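Local coordinates for RNA-directed RNA polymerase (Infectious pancreatic necrosis virus, PDB 3ZED), which probably synthesises RNA on an RNA template from ribonucleoside triphosphates, and probably occurs both free and covalently attached to the viral genomic RNA, at residues Q609-E614 / N658-G663; E605-I610 / T650-D655; I616-G621 / I669-P674; R148-A153 / R582-A587; D546-R551 / L627-K632. One frame throughout, in Å; residues are numbered along the deposited sequence.

Interaction 1. Residues Q609-E614 / N658-G663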
# COMPACT_ATOMS: atom_id res chain seq x y z
N GLN B 609 -2.43 -21.72 16.95
CA GLN B 609 -1.32 -21.95 17.88
C GLN B 609 -0.18 -22.69 17.20
O GLN B 609 0.98 -22.29 17.35
CB GLN B 609 -1.80 -22.75 19.11
CG GLN B 609 -2.71 -21.95 20.05
CD GLN B 609 -2.01 -20.79 20.72
OE1 GLN B 609 -0.94 -20.93 21.33
NE2 GLN B 609 -2.61 -19.61 20.61
N ILE B 610 -0.50 -23.73 16.41
CA ILE B 610 0.49 -24.49 15.65
C ILE B 610 1.07 -23.59 14.53
O ILE B 610 2.29 -23.57 14.34
CB ILE B 610 -0.13 -25.80 15.08
CG1 ILE B 610 -0.56 -26.75 16.24
CG2 ILE B 610 0.83 -26.48 14.08
CD1 ILE B 610 -1.63 -27.74 15.89
N VAL B 611 0.18 -22.88 13.79
CA VAL B 611 0.54 -21.98 12.69
C VAL B 611 1.58 -20.92 13.18
O VAL B 611 2.60 -20.74 12.53
CB VAL B 611 -0.72 -21.33 12.04
CG1 VAL B 611 -0.35 -20.20 11.08
CG2 VAL B 611 -1.56 -22.38 11.32
N ARG B 612 1.32 -20.27 14.31
CA ARG B 612 2.18 -19.24 14.91
C ARG B 612 3.64 -19.72 15.06
O ARG B 612 4.55 -19.03 14.63
CB ARG B 612 1.61 -18.82 16.28
CG ARG B 612 2.55 -17.96 17.12
CD ARG B 612 2.25 -18.14 18.60
NE ARG B 612 1.06 -17.39 18.99
CZ ARG B 612 0.63 -17.27 20.23
NH1 ARG B 612 1.29 -17.85 21.23
NH2 ARG B 612 -0.45 -16.55 20.49
N TYR B 613 3.85 -20.91 15.66
CA TYR B 613 5.19 -21.47 15.86
C TYR B 613 5.80 -22.01 14.57
O TYR B 613 7.00 -21.89 14.41
CB TYR B 613 5.16 -22.54 16.96
CG TYR B 613 4.83 -21.93 18.30
CD1 TYR B 613 5.67 -20.97 18.88
CD2 TYR B 613 3.64 -22.22 18.95
CE1 TYR B 613 5.34 -20.34 20.07
CE2 TYR B 613 3.29 -21.59 20.15
CZ TYR B 613 4.14 -20.65 20.70
OH TYR B 613 3.86 -20.07 21.91
N GLU B 614 5.01 -22.53 13.62
CA GLU B 614 5.54 -23.00 12.34
C GLU B 614 5.95 -21.83 11.45
O GLU B 614 7.01 -21.89 10.83
CB GLU B 614 4.52 -23.90 11.61
CG GLU B 614 4.25 -25.25 12.25
CD GLU B 614 5.42 -26.22 12.28
OE1 GLU B 614 6.31 -26.06 13.13
OE2 GLU B 614 5.42 -27.17 11.47
N ASN B 658 -4.30 -17.35 5.82
CA ASN B 658 -5.27 -16.39 6.36
C ASN B 658 -5.14 -16.21 7.89
O ASN B 658 -5.56 -15.17 8.40
CB ASN B 658 -6.71 -16.77 5.99
CG ASN B 658 -6.95 -18.26 5.87
OD1 ASN B 658 -6.90 -18.84 4.77
ND2 ASN B 658 -7.14 -18.91 7.00
N MET B 659 -4.56 -17.19 8.60
CA MET B 659 -4.32 -17.17 10.05
C MET B 659 -2.98 -16.53 10.46
O MET B 659 -2.71 -16.36 11.66
CB MET B 659 -4.32 -18.60 10.59
CG MET B 659 -5.63 -19.31 10.49
SD MET B 659 -5.58 -20.78 11.52
CE MET B 659 -7.30 -20.95 11.84
N SER B 660 -2.10 -16.22 9.48
CA SER B 660 -0.78 -15.74 9.83
C SER B 660 -0.44 -14.41 9.19
O SER B 660 -0.85 -14.15 8.07
CB SER B 660 0.26 -16.79 9.44
OG SER B 660 1.58 -16.40 9.77
N GLU B 661 0.35 -13.58 9.88
CA GLU B 661 0.85 -12.30 9.35
C GLU B 661 1.89 -12.56 8.23
O GLU B 661 2.19 -11.67 7.46
CB GLU B 661 1.45 -11.43 10.46
CG GLU B 661 2.74 -11.95 11.08
CD GLU B 661 3.36 -10.99 12.07
OE1 GLU B 661 3.60 -9.82 11.69
OE2 GLU B 661 3.61 -11.39 13.23
N PHE B 662 2.44 -13.79 8.18
CA PHE B 662 3.44 -14.23 7.19
C PHE B 662 2.81 -15.04 6.07
O PHE B 662 3.53 -15.55 5.22
CB PHE B 662 4.55 -15.05 7.89
CG PHE B 662 5.23 -14.29 9.02
CD1 PHE B 662 5.89 -13.08 8.77
CD2 PHE B 662 5.18 -14.76 10.32
CE1 PHE B 662 6.51 -12.38 9.81
CE2 PHE B 662 5.79 -14.05 11.36
CZ PHE B 662 6.45 -12.87 11.10
N GLY B 663 1.48 -15.15 6.07
CA GLY B 663 0.69 -15.91 5.09
C GLY B 663 0.81 -15.45 3.65
O GLY B 663 0.86 -16.29 2.73
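Val611 turns one of its two methyl groups, CG1, onto the chain opposite. CG1 lies 3.8 Å from CB of Ser660 and 4.3 Å from CB of Met659. It therefore meets the root of each side chain and not its end. The torsion explains this choice of branch. CG1 stands opposite the backbone N (chi1 169°) and leans out from helix 604-621 toward residues 658-663. The other methyl, CG2, is used elsewhere and packs on Leu653 of helix 650-654. Met659 sets off toward Val611, but its thioether end then leads away, to Ala604, Leu593 and Phe652. Ser660 presents its methylene to the valine and keeps its hydroxyl for its own chain. Its OG accepts from N of Phe662 at 3.2 Å, with an angle of 160° at the hydrogen. This is an ST turn. It overlaps a type I beta turn from Ser660 to Gly663, in which N of Gly663 donates to O of Ser660 at 3.2 Å. The folded loop thus lies along one side of a thumb-domain helix. Phe662 continues the packing beyond these six residues of the helix, on Ala615 and Val619. CG of Glu661 sits 3.6 Å above the plane of the Phe662 ring, over its centre. The Glu661 carboxylate reaches Arg308 in a salt bridge and Ser586 in a hydrogen bond.

Interaction 2. Residues E605-I610 / T650-D655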
# COMPACT_ATOMS: atom_id res chain seq x y z
N GLU B 605 -8.67 -21.99 16.79
CA GLU B 605 -7.80 -21.34 17.78
C GLU B 605 -6.61 -22.22 18.13
O GLU B 605 -5.51 -21.70 18.32
CB GLU B 605 -8.60 -20.96 19.04
CG GLU B 605 -7.85 -20.09 20.05
CD GLU B 605 -7.16 -18.84 19.53
OE1 GLU B 605 -7.80 -18.06 18.77
OE2 GLU B 605 -5.99 -18.61 19.92
N ILE B 606 -6.81 -23.55 18.19
CA ILE B 606 -5.72 -24.47 18.49
C ILE B 606 -4.87 -24.70 17.22
O ILE B 606 -3.67 -24.98 17.33
CB ILE B 606 -6.22 -25.78 19.18
CG1 ILE B 606 -5.05 -26.68 19.69
CG2 ILE B 606 -7.23 -26.54 18.33
CD1 ILE B 606 -3.93 -25.96 20.60
N ALA B 607 -5.48 -24.54 16.03
CA ALA B 607 -4.77 -24.63 14.75
C ALA B 607 -3.85 -23.41 14.59
O ALA B 607 -2.70 -23.57 14.18
CB ALA B 607 -5.76 -24.72 13.60
N TYR B 608 -4.36 -22.20 14.98
CA TYR B 608 -3.62 -20.94 14.94
C TYR B 608 -2.34 -21.05 15.78
O TYR B 608 -1.31 -20.54 15.38
CB TYR B 608 -4.50 -19.74 15.41
CG TYR B 608 -3.67 -18.57 15.91
CD1 TYR B 608 -3.13 -17.65 15.02
CD2 TYR B 608 -3.32 -18.46 17.26
CE1 TYR B 608 -2.29 -16.63 15.46
CE2 TYR B 608 -2.45 -17.47 17.70
CZ TYR B 608 -1.95 -16.55 16.80
OH TYR B 608 -1.10 -15.56 17.25
N GLN B 609 -2.43 -21.72 16.95
CA GLN B 609 -1.32 -21.95 17.88
C GLN B 609 -0.18 -22.69 17.20
O GLN B 609 0.98 -22.29 17.35
CB GLN B 609 -1.80 -22.75 19.11
CG GLN B 609 -2.71 -21.95 20.05
CD GLN B 609 -2.01 -20.79 20.72
OE1 GLN B 609 -0.94 -20.93 21.33
NE2 GLN B 609 -2.61 -19.61 20.61
N ILE B 610 -0.50 -23.73 16.41
CA ILE B 610 0.49 -24.49 15.65
C ILE B 610 1.07 -23.59 14.53
O ILE B 610 2.29 -23.57 14.34
CB ILE B 610 -0.13 -25.80 15.08
CG1 ILE B 610 -0.56 -26.75 16.24
CG2 ILE B 610 0.83 -26.48 14.08
CD1 ILE B 610 -1.63 -27.74 15.89
N THR B 650 -6.75 -30.21 9.87
CA THR B 650 -6.05 -30.39 8.60
C THR B 650 -6.41 -29.26 7.60
O THR B 650 -5.49 -28.69 7.01
CB THR B 650 -6.32 -31.79 8.04
OG1 THR B 650 -5.87 -32.75 9.01
CG2 THR B 650 -5.60 -32.06 6.71
N GLY B 651 -7.70 -28.93 7.48
CA GLY B 651 -8.18 -27.87 6.59
C GLY B 651 -7.60 -26.51 6.92
O GLY B 651 -7.19 -25.77 6.01
N PHE B 652 -7.53 -26.18 8.23
CA PHE B 652 -6.97 -24.93 8.74
C PHE B 652 -5.46 -24.90 8.53
O PHE B 652 -4.95 -23.86 8.12
CB PHE B 652 -7.28 -24.75 10.23
CG PHE B 652 -8.73 -24.58 10.58
CD1 PHE B 652 -9.48 -23.55 10.00
CD2 PHE B 652 -9.34 -25.40 11.52
CE1 PHE B 652 -10.83 -23.38 10.34
CE2 PHE B 652 -10.68 -25.23 11.86
CZ PHE B 652 -11.42 -24.22 11.26
N LEU B 653 -4.75 -26.03 8.77
CA LEU B 653 -3.30 -26.12 8.59
C LEU B 653 -2.92 -26.07 7.10
O LEU B 653 -1.83 -25.58 6.78
CB LEU B 653 -2.71 -27.34 9.28
CG LEU B 653 -2.72 -27.37 10.83
CD1 LEU B 653 -2.10 -28.65 11.35
CD2 LEU B 653 -2.00 -26.17 11.43
N ASP B 654 -3.80 -26.53 6.19
CA ASP B 654 -3.57 -26.45 4.74
C ASP B 654 -3.78 -25.01 4.29
O ASP B 654 -2.97 -24.47 3.53
CB ASP B 654 -4.49 -27.41 3.94
CG ASP B 654 -4.26 -28.91 4.10
OD1 ASP B 654 -3.08 -29.33 4.15
OD2 ASP B 654 -5.26 -29.67 4.07
N ASP B 655 -4.86 -24.37 4.79
CA ASP B 655 -5.15 -22.97 4.45
C ASP B 655 -4.70 -22.04 5.61
O ASP B 655 -5.47 -21.20 6.06
CB ASP B 655 -6.65 -22.79 4.12
CG ASP B 655 -7.19 -23.78 3.09
OD1 ASP B 655 -6.51 -23.98 2.05
OD2 ASP B 655 -8.28 -24.34 3.32
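This is an apolar helix-helix contact in the thumb domain. It sets the first part of the long helix 604-621 against the short helix 650-654. The segment axes approach to 9.4 Å and run in broadly the same direction, with a signed crossing angle of -42°. A small residue lies at the nearest point. CA of Ala607 and CA of Phe652 are 6.4 Å apart, and CB of Ala607 touches CB of Phe652 at 3.7 Å. The methyl also comes within 4.2 Å of the ring atom CD2 of Phe652. It meets the ring obliquely. The closer touch is with the methylene at the root of the side chain. Leu653, the next residue, reaches the stretch from Ala607 to Ile610, one turn further along helix 604-621. It does not set out straight at that helix, but its end swings closer. At chi2 180° CD1 is the extended branch, and the other methyl, CD2, is the one turned to helix 604-621. There CD2 rests 3.8 Å from the carbonyl O of Ala607 and 3.9 Å from CG2 of Ile610. The side chains of Ile610 and Leu653 cross at about a right angle, and Ile610 uses the branch that stands opposite its backbone N. Ile610 and Leu653 both also touch Arg639, through which helix 625-645 borders the contact. Val649, just before the short helix, packs on Ala607 as well. The close crossing over an alanine belongs to the helical packing of this thumb domain.

Interaction 3. Residues I616-G621 / I669-P674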
# COMPACT_ATOMS: atom_id res chain seq x y z
N ILE B 616 6.82 -18.65 12.36
CA ILE B 616 8.01 -17.98 12.90
C ILE B 616 9.30 -18.80 12.50
O ILE B 616 10.33 -18.20 12.16
CB ILE B 616 7.92 -17.64 14.42
CG1 ILE B 616 8.89 -16.51 14.79
CG2 ILE B 616 8.12 -18.85 15.34
CD1 ILE B 616 8.43 -15.07 14.40
N ARG B 617 9.19 -20.14 12.46
CA ARG B 617 10.30 -21.00 12.03
C ARG B 617 10.56 -20.82 10.52
O ARG B 617 11.70 -20.57 10.14
CB ARG B 617 9.99 -22.47 12.34
CG ARG B 617 9.94 -22.79 13.83
CD ARG B 617 9.37 -24.19 14.08
NE ARG B 617 10.33 -25.21 13.68
CZ ARG B 617 10.04 -26.49 13.48
NH1 ARG B 617 8.79 -26.92 13.60
NH2 ARG B 617 10.99 -27.35 13.15
N LEU B 618 9.50 -20.88 9.69
CA LEU B 618 9.55 -20.76 8.23
C LEU B 618 10.20 -19.48 7.72
O LEU B 618 10.98 -19.53 6.76
CB LEU B 618 8.13 -20.78 7.65
CG LEU B 618 7.47 -22.09 7.37
CD1 LEU B 618 6.00 -21.87 7.11
CD2 LEU B 618 8.07 -22.73 6.17
N VAL B 619 9.82 -18.35 8.30
CA VAL B 619 10.30 -17.05 7.83
C VAL B 619 11.75 -16.77 8.22
O VAL B 619 12.32 -15.84 7.67
CB VAL B 619 9.36 -15.89 8.25
CG1 VAL B 619 8.01 -16.04 7.56
CG2 VAL B 619 9.22 -15.79 9.78
N GLY B 620 12.33 -17.56 9.11
CA GLY B 620 13.73 -17.36 9.47
C GLY B 620 14.20 -17.85 10.81
O GLY B 620 15.40 -17.83 11.10
N GLY B 621 13.26 -18.28 11.65
CA GLY B 621 13.56 -18.79 12.99
C GLY B 621 14.30 -20.10 12.90
O GLY B 621 15.10 -20.42 13.79
N ILE B 669 2.02 -23.60 0.24
CA ILE B 669 2.58 -24.57 1.19
C ILE B 669 1.53 -24.90 2.25
O ILE B 669 0.65 -24.08 2.55
CB ILE B 669 3.93 -24.14 1.81
CG1 ILE B 669 3.79 -23.02 2.82
CG2 ILE B 669 4.97 -23.80 0.75
CD1 ILE B 669 4.34 -23.33 4.08
N THR B 670 1.61 -26.12 2.80
CA THR B 670 0.70 -26.60 3.83
C THR B 670 1.48 -26.87 5.13
O THR B 670 2.61 -27.35 5.08
CB THR B 670 -0.10 -27.83 3.35
OG1 THR B 670 -0.84 -28.35 4.45
CG2 THR B 670 0.78 -28.95 2.78
N LEU B 671 0.85 -26.59 6.28
CA LEU B 671 1.44 -26.80 7.59
C LEU B 671 0.81 -28.00 8.32
O LEU B 671 1.02 -28.16 9.53
CB LEU B 671 1.34 -25.52 8.45
CG LEU B 671 2.00 -24.24 7.91
CD1 LEU B 671 1.98 -23.13 8.96
CD2 LEU B 671 3.41 -24.49 7.46
N SER B 672 0.08 -28.88 7.58
CA SER B 672 -0.57 -30.08 8.14
C SER B 672 0.47 -31.07 8.66
O SER B 672 0.24 -31.73 9.68
CB SER B 672 -1.49 -30.74 7.12
OG SER B 672 -0.79 -31.14 5.96
N GLU B 673 1.63 -31.15 7.98
CA GLU B 673 2.76 -31.97 8.44
C GLU B 673 3.82 -31.06 9.05
O GLU B 673 3.97 -29.92 8.59
CB GLU B 673 3.33 -32.84 7.31
CG GLU B 673 2.54 -34.13 7.07
CD GLU B 673 2.35 -35.05 8.27
OE1 GLU B 673 3.37 -35.53 8.82
OE2 GLU B 673 1.19 -35.30 8.65
N PRO B 674 4.53 -31.48 10.13
CA PRO B 674 5.54 -30.59 10.74
C PRO B 674 6.62 -30.17 9.76
O PRO B 674 6.94 -30.90 8.81
CB PRO B 674 6.15 -31.43 11.87
CG PRO B 674 5.17 -32.53 12.11
CD PRO B 674 4.48 -32.79 10.81
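Leu618 puts a single methyl, CD1, against two residues of the loop 669-674. CD1 is 3.7 Å from CD2 of Leu671 and 3.8 Å from CD1 of Ile669. It is the extended branch of the leucine (chi2 167°), which carries it out to both partners. The two arrive differently. Leu618 and Ile669 reach toward each other tip to tip, whereas Leu671 crosses the leucine at a slant. The backbones stay well apart, with CA of Leu618 and CA of Leu671 at 10.1 Å, and only long side chains bridge the gap. The contact joins the C-terminal part of helix 604-621 to the loop that follows helix 650-654 in the thumb domain. The helix segment has a wider pi-type turn, with N of Gly621 donating to O of Ile616 at 3.0 Å. Polar bonds hold the loop in shape and in place. N of Ser672 makes a weak bond to OG1 of Thr670 at 3.3 Å. Arg639 donates to the carbonyl O of Leu671, and the indole NE1 of Trp656 to that of Ile669. Leu618 also touches Leu675 and Thr679, while Ile669 packs on Ile683 of helix 677-683.

Interaction 4. Residues R148-A153 / R582-A587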
# COMPACT_ATOMS: atom_id res chain seq x y z
N ARG B 148 17.96 -12.65 25.47
CA ARG B 148 17.94 -11.25 25.93
C ARG B 148 17.07 -10.38 25.01
O ARG B 148 16.25 -9.60 25.51
CB ARG B 148 19.36 -10.70 26.00
CG ARG B 148 20.09 -11.17 27.24
CD ARG B 148 21.46 -10.53 27.38
NE ARG B 148 22.40 -11.45 28.00
CZ ARG B 148 23.41 -12.04 27.36
NH1 ARG B 148 23.63 -11.78 26.07
NH2 ARG B 148 24.21 -12.88 28.01
N GLN B 149 17.19 -10.59 23.68
CA GLN B 149 16.43 -9.82 22.70
C GLN B 149 14.93 -10.05 22.82
O GLN B 149 14.17 -9.07 22.83
CB GLN B 149 16.93 -10.10 21.29
CG GLN B 149 18.25 -9.38 21.01
CD GLN B 149 18.90 -9.80 19.72
OE1 GLN B 149 18.48 -10.76 19.05
NE2 GLN B 149 19.97 -9.11 19.38
N VAL B 150 14.51 -11.33 22.96
CA VAL B 150 13.10 -11.67 23.11
C VAL B 150 12.56 -11.07 24.44
O VAL B 150 11.49 -10.45 24.42
CB VAL B 150 12.84 -13.19 23.02
CG1 VAL B 150 11.38 -13.52 23.36
CG2 VAL B 150 13.19 -13.71 21.64
N ARG B 151 13.31 -11.21 25.54
CA ARG B 151 12.90 -10.67 26.84
C ARG B 151 12.79 -9.14 26.81
O ARG B 151 11.84 -8.61 27.36
CB ARG B 151 13.83 -11.10 27.97
CG ARG B 151 13.13 -11.07 29.32
CD ARG B 151 13.98 -11.64 30.43
NE ARG B 151 14.85 -10.60 30.97
CZ ARG B 151 14.65 -9.95 32.10
NH1 ARG B 151 13.62 -10.27 32.88
NH2 ARG B 151 15.49 -9.01 32.49
N GLU B 152 13.79 -8.45 26.19
CA GLU B 152 13.80 -7.00 26.04
C GLU B 152 12.61 -6.53 25.16
O GLU B 152 11.98 -5.54 25.49
CB GLU B 152 15.15 -6.51 25.46
CG GLU B 152 15.23 -5.02 25.14
CD GLU B 152 15.40 -3.97 26.24
OE1 GLU B 152 15.17 -4.29 27.43
OE2 GLU B 152 15.71 -2.81 25.89
N ALA B 153 12.28 -7.29 24.08
CA ALA B 153 11.12 -6.95 23.23
C ALA B 153 9.80 -7.06 24.03
O ALA B 153 8.97 -6.17 23.95
CB ALA B 153 11.08 -7.84 21.99
N ARG B 582 12.60 -7.69 13.27
CA ARG B 582 11.22 -8.06 12.93
C ARG B 582 10.89 -9.47 13.45
O ARG B 582 9.80 -9.69 13.98
CB ARG B 582 11.02 -8.03 11.40
CG ARG B 582 11.14 -6.65 10.82
CD ARG B 582 10.74 -6.69 9.36
NE ARG B 582 11.07 -5.42 8.73
CZ ARG B 582 10.28 -4.77 7.88
NH1 ARG B 582 9.10 -5.28 7.54
NH2 ARG B 582 10.67 -3.62 7.34
N LEU B 583 11.83 -10.42 13.30
CA LEU B 583 11.68 -11.80 13.76
C LEU B 583 11.45 -11.82 15.28
O LEU B 583 10.49 -12.44 15.74
CB LEU B 583 12.92 -12.63 13.38
CG LEU B 583 12.90 -14.14 13.67
CD1 LEU B 583 11.92 -14.87 12.72
CD2 LEU B 583 14.29 -14.73 13.51
N ILE B 584 12.30 -11.13 16.04
CA ILE B 584 12.23 -11.04 17.50
C ILE B 584 10.93 -10.36 17.95
O ILE B 584 10.24 -10.91 18.80
CB ILE B 584 13.49 -10.35 18.07
CG1 ILE B 584 14.79 -11.15 17.76
CG2 ILE B 584 13.38 -10.01 19.57
CD1 ILE B 584 14.99 -12.56 18.44
N ALA B 585 10.55 -9.22 17.34
CA ALA B 585 9.32 -8.51 17.71
C ALA B 585 8.09 -9.41 17.52
O ALA B 585 7.23 -9.46 18.39
CB ALA B 585 9.17 -7.24 16.88
N SER B 586 8.05 -10.15 16.41
CA SER B 586 6.96 -11.07 16.07
C SER B 586 6.93 -12.30 17.02
O SER B 586 5.84 -12.73 17.42
CB SER B 586 7.07 -11.50 14.61
OG SER B 586 5.91 -12.21 14.23
N ALA B 587 8.11 -12.80 17.45
CA ALA B 587 8.21 -13.89 18.44
C ALA B 587 7.74 -13.42 19.81
O ALA B 587 7.07 -14.18 20.51
CB ALA B 587 9.65 -14.40 18.53
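Two crossing helices make this contact, and they come from distant parts of the chain. Helix 143-156 belongs to the N-terminal, palm-containing part of the chain, and helix 580-588 to the thumb. The segment axes come within 8.8 Å at a signed crossing angle of -58°. Ile584 carries the contact and points at the other helix. Its CG2 methyl, which stands opposite the backbone N, enters between Gln149 and Ala153. There it is 3.5 Å from the carbonyl O of Gln149 and 4.0 Å from CB of Ala153. The other branch of Ile584 ends in CD1, which lies 3.8 Å from CG2 of Val150. The two side chains meet at a slant. Gln149 runs out extended beyond CG (chi2 171°) and crosses Ile584 at about a right angle, with OE1 3.9 Å from CG1 of Ile584. That oxygen has a weak hydrogen bond to Asn580. Val150 also packs on Leu131, and Ala587 on Leu127, so helix 125-137 borders both segments. Across the two segments the link is van der Waals packing alone. Its fit rests on the shape of one branched side chain set over a helix backbone, and the carbonyl O of Gln149 keeps its helical bond to N of Ala153.

Interaction 5. Residues D546-R551 / L627-K632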
# COMPACT_ATOMS: atom_id res chain seq x y z
N ASP B 546 17.33 -31.97 9.79
CA ASP B 546 16.22 -31.16 10.30
C ASP B 546 16.58 -30.42 11.60
O ASP B 546 15.82 -30.43 12.56
CB ASP B 546 14.97 -32.03 10.52
CG ASP B 546 14.39 -32.60 9.25
OD1 ASP B 546 14.60 -32.00 8.18
OD2 ASP B 546 13.73 -33.66 9.32
N LEU B 547 17.73 -29.74 11.59
CA LEU B 547 18.25 -29.07 12.77
C LEU B 547 18.80 -27.72 12.43
O LEU B 547 19.38 -27.55 11.35
CB LEU B 547 19.36 -29.93 13.44
CG LEU B 547 18.90 -31.24 14.08
CD1 LEU B 547 20.02 -32.24 14.18
CD2 LEU B 547 18.19 -30.99 15.41
N PRO B 548 18.68 -26.73 13.35
CA PRO B 548 19.29 -25.43 13.08
C PRO B 548 20.82 -25.55 13.13
O PRO B 548 21.30 -26.48 13.77
CB PRO B 548 18.76 -24.55 14.22
CG PRO B 548 18.57 -25.53 15.37
CD PRO B 548 18.06 -26.77 14.70
N PRO B 549 21.62 -24.67 12.50
CA PRO B 549 23.08 -24.79 12.67
C PRO B 549 23.45 -24.43 14.12
O PRO B 549 22.74 -23.65 14.76
CB PRO B 549 23.63 -23.76 11.69
CG PRO B 549 22.56 -22.70 11.61
CD PRO B 549 21.26 -23.46 11.72
N ILE B 550 24.54 -25.00 14.64
CA ILE B 550 25.00 -24.67 16.00
C ILE B 550 25.49 -23.21 15.96
O ILE B 550 25.12 -22.42 16.82
CB ILE B 550 26.08 -25.67 16.48
CG1 ILE B 550 25.46 -27.08 16.60
CG2 ILE B 550 26.69 -25.21 17.83
CD1 ILE B 550 26.35 -28.22 16.43
N ARG B 551 26.22 -22.87 14.90
CA ARG B 551 26.74 -21.52 14.67
C ARG B 551 26.26 -21.02 13.27
O ARG B 551 26.85 -21.39 12.24
CB ARG B 551 28.28 -21.50 14.79
CG ARG B 551 28.89 -20.11 14.93
CD ARG B 551 30.41 -20.20 14.95
NE ARG B 551 30.92 -20.97 16.09
CZ ARG B 551 31.26 -20.45 17.27
NH1 ARG B 551 31.14 -19.15 17.48
NH2 ARG B 551 31.72 -21.24 18.24
N LEU B 627 15.91 -20.20 19.11
CA LEU B 627 14.54 -19.93 18.71
C LEU B 627 13.90 -21.16 18.06
O LEU B 627 12.76 -21.48 18.39
CB LEU B 627 14.45 -18.69 17.78
CG LEU B 627 13.05 -18.27 17.30
CD1 LEU B 627 12.12 -17.96 18.48
CD2 LEU B 627 13.15 -17.07 16.36
N GLU B 628 14.64 -21.83 17.16
CA GLU B 628 14.19 -23.01 16.44
C GLU B 628 13.99 -24.19 17.42
O GLU B 628 12.99 -24.88 17.30
CB GLU B 628 15.18 -23.37 15.30
CG GLU B 628 15.00 -24.74 14.66
CD GLU B 628 13.62 -25.09 14.11
OE1 GLU B 628 12.87 -24.17 13.72
OE2 GLU B 628 13.34 -26.29 13.98
N THR B 629 14.89 -24.40 18.40
CA THR B 629 14.74 -25.49 19.37
C THR B 629 13.46 -25.28 20.21
O THR B 629 12.66 -26.22 20.31
CB THR B 629 15.99 -25.62 20.27
OG1 THR B 629 17.16 -25.53 19.46
CG2 THR B 629 16.00 -26.93 21.05
N ALA B 630 13.24 -24.03 20.73
CA ALA B 630 12.06 -23.66 21.52
C ALA B 630 10.77 -23.69 20.68
O ALA B 630 9.80 -24.29 21.14
CB ALA B 630 12.24 -22.30 22.15
N ALA B 631 10.75 -23.07 19.47
CA ALA B 631 9.56 -23.05 18.60
C ALA B 631 9.18 -24.47 18.11
O ALA B 631 7.98 -24.77 18.09
CB ALA B 631 9.75 -22.12 17.41
N LYS B 632 10.17 -25.31 17.72
CA LYS B 632 9.92 -26.70 17.28
C LYS B 632 9.21 -27.45 18.41
O LYS B 632 8.19 -28.10 18.17
CB LYS B 632 11.22 -27.42 16.86
CG LYS B 632 11.02 -28.86 16.38
CD LYS B 632 12.35 -29.54 16.02
CE LYS B 632 12.14 -30.78 15.17
NZ LYS B 632 13.41 -31.40 14.66
O HOH W 1 15.05 -28.46 14.41
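Pro548 lays its ring against the aliphatic part of Glu628. CD of Pro548 is 3.7 Å from CG of Glu628, and CB of Pro548 is 3.9 Å from CB of Glu628. The two side chains cross at a slant. Glu628 starts with CG opposite its backbone N (chi1 168°) and then bends at chi2 (54°). The methylenes stay against the proline ring, and the bend takes the carboxylate on to its polar partners. OE2 of Glu628 is gripped by several of them. Arg617 and Tyr540 both bind it, and it accepts from a water at 2.8 Å. The same water donates to the carbonyl O of Asp546 at 2.8 Å, so it bridges loop and helix. Lys632, one turn further along the helix, is extended from end to end. This straight chain brings NZ to the carbonyl O of Asp546, where the bond is weak at 3.3 Å. The charged ends do not meet, since OD2 of Asp546 is 5.8 Å from NZ of Lys632. The carboxylate of Asp546 instead accepts through OD1 from the backbone N of Asn677. Thr629 borders the proline with its hydroxyl, which is bonded to the carbonyl O of Pro625. The arrangement is loop-on-helix packing at the surface of the thumb domain, where one proline rests on the first turn of helix 625-645 and a backbone carbonyl meets Lys632 one turn on.

Overall arrangement
Helix 604-621 ties interactions 1, 2 and 3 together. The centres of interactions 2 and 3 each lie about 8 Å from that of interaction 1. Interactions 2 and 3 also join directly, as O of Leu653 and N of Leu671 are 2.9 Å apart, a probable hydrogen bond. Interaction 5 connects with interaction 3 through the salt bridge of Arg617 NH2 to Glu628 OE2, at 2.7 Å. Interaction 4 meets the same helix through Ile616, whose CD1 is 3.6 Å from O of Leu583. Interactions 2 and 4 do not touch, their centres being about 24 Å apart. All five contacts lie away from the potassium sites and from the predicted GTP site.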